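Local coordinates for heme-binding protein A (Haemophilus parasuis 29755, PDB 3TPA) that probably binds glutathione in the periplasm as the solute-binding component of a transport system, despite a name that refers to heme, at residues P425-A430 against S476-F481. The protein carries 1 engineered substitution. Sequence-based numbering, arbitrary orientation.
Sequences PLFSQA and SPIIPF
The edge of the Phe427 ring meets Ile478, with Pro477 alongside at an oblique angle, a worked example of how a helix is packed against the start of a strand in a family 5 solute-binding protein. Helix 420-427 delivers the ring, and strand 478-491 of the mixed six-stranded sheet, just after helix 458-475, receives it. The far end of the ring does the touching: CZ of Phe427 lies 3.6 Å from CD1 of Ile478, near the ring plane, and CG1 of Ile478 meets the same edge in plane, 3.9 Å from Phe427 CZ. The isoleucine reaches this edge because its CG1 sits between backbone N and carbonyl carbon (chi1 67°), with the chain then extended to CD1. Phe427 turns its CG anti to its own carbonyl carbon (chi1 -56°), which leaves CZ and CE1 as the atoms that meet Ile478. Leu426 covers one face, its CB 3.6 Å above the plane of the Phe427 ring, over its centre, while Phe472 of helix 458-475 meets the same ring with planes about 30° apart and also touches Pro477 and Ile478. All three touching residues are buried, and the union is purely apolar. Pro477 adds a looser approach, its CG 4.3 Å from Phe427 CE1.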
# COMPACT_ATOMS: atom_id res chain seq x y z
N PRO A 425 0.58 12.58 -5.28
CA PRO A 425 1.63 12.76 -4.27
C PRO A 425 2.99 13.11 -4.87
O PRO A 425 3.71 13.95 -4.31
CB PRO A 425 1.68 11.40 -3.57
CG PRO A 425 0.28 10.88 -3.68
CD PRO A 425 -0.18 11.34 -5.06
N LEU A 426 3.35 12.46 -5.98
CA LEU A 426 4.67 12.64 -6.58
C LEU A 426 4.84 13.92 -7.41
O LEU A 426 5.94 14.45 -7.51
CB LEU A 426 5.00 11.45 -7.49
CG LEU A 426 5.23 10.15 -6.73
CD1 LEU A 426 5.49 8.98 -7.66
CD2 LEU A 426 6.39 10.34 -5.77
N PHE A 427 3.77 14.39 -8.02
CA PHE A 427 3.93 15.40 -9.07
C PHE A 427 2.99 16.62 -8.97
O PHE A 427 2.99 17.49 -9.85
CB PHE A 427 3.77 14.74 -10.46
CG PHE A 427 4.71 13.58 -10.70
CD1 PHE A 427 6.08 13.70 -10.51
CD2 PHE A 427 4.22 12.35 -11.13
CE1 PHE A 427 6.94 12.63 -10.74
CE2 PHE A 427 5.06 11.26 -11.36
CZ PHE A 427 6.43 11.40 -11.15
N SER A 428 2.15 16.68 -7.95
CA SER A 428 1.27 17.85 -7.83
C SER A 428 2.02 19.07 -7.31
O SER A 428 2.89 18.96 -6.44
CB SER A 428 0.07 17.60 -6.92
OG SER A 428 -0.71 18.79 -6.78
N GLN A 429 1.68 20.23 -7.85
CA GLN A 429 2.23 21.48 -7.33
C GLN A 429 1.94 21.59 -5.84
O GLN A 429 2.73 22.15 -5.08
CB GLN A 429 1.64 22.68 -8.05
CG GLN A 429 2.38 23.97 -7.76
CD GLN A 429 2.24 24.99 -8.86
OE1 GLN A 429 3.23 25.58 -9.31
NE2 GLN A 429 1.01 25.22 -9.31
N ALA A 430 0.81 21.05 -5.41
CA ALA A 430 0.39 21.23 -4.03
C ALA A 430 1.28 20.51 -3.03
O ALA A 430 1.24 20.80 -1.84
CB ALA A 430 -1.08 20.81 -3.86
N SER A 476 10.54 13.98 -17.95
CA SER A 476 11.49 13.19 -17.16
C SER A 476 11.95 13.82 -15.82
O SER A 476 13.15 13.89 -15.56
CB SER A 476 12.72 12.83 -18.00
OG SER A 476 13.54 11.86 -17.35
N PRO A 477 11.00 14.26 -14.97
CA PRO A 477 11.44 14.88 -13.70
C PRO A 477 12.03 13.90 -12.67
O PRO A 477 12.81 14.30 -11.79
CB PRO A 477 10.15 15.51 -13.15
CG PRO A 477 9.05 14.75 -13.78
CD PRO A 477 9.53 14.34 -15.15
N ILE A 478 11.61 12.64 -12.75
CA ILE A 478 12.26 11.56 -12.02
C ILE A 478 12.50 10.47 -13.03
O ILE A 478 11.91 10.46 -14.10
CB ILE A 478 11.41 11.00 -10.86
CG1 ILE A 478 10.16 10.27 -11.37
CG2 ILE A 478 11.03 12.11 -9.82
CD1 ILE A 478 9.37 9.60 -10.24
N ILE A 479 13.40 9.55 -12.69
CA ILE A 479 13.70 8.41 -13.55
C ILE A 479 13.22 7.15 -12.85
O ILE A 479 13.90 6.63 -11.98
CB ILE A 479 15.22 8.32 -13.78
CG1 ILE A 479 15.76 9.61 -14.42
CG2 ILE A 479 15.58 7.11 -14.64
CD1 ILE A 479 17.25 9.80 -14.29
N PRO A 480 12.03 6.66 -13.23
CA PRO A 480 11.56 5.39 -12.66
C PRO A 480 12.50 4.27 -13.06
O PRO A 480 12.93 4.25 -14.21
CB PRO A 480 10.20 5.19 -13.34
CG PRO A 480 9.75 6.62 -13.68
CD PRO A 480 11.04 7.24 -14.15
N PHE A 481 12.83 3.36 -12.15
CA PHE A 481 13.59 2.18 -12.55
C PHE A 481 13.08 0.81 -12.08
O PHE A 481 13.38 -0.20 -12.71
CB PHE A 481 15.09 2.35 -12.24
CG PHE A 481 15.42 2.48 -10.76
CD1 PHE A 481 15.49 1.36 -9.95
CD2 PHE A 481 15.68 3.74 -10.21
CE1 PHE A 481 15.80 1.48 -8.59
CE2 PHE A 481 16.00 3.87 -8.85
CZ PHE A 481 16.05 2.73 -8.04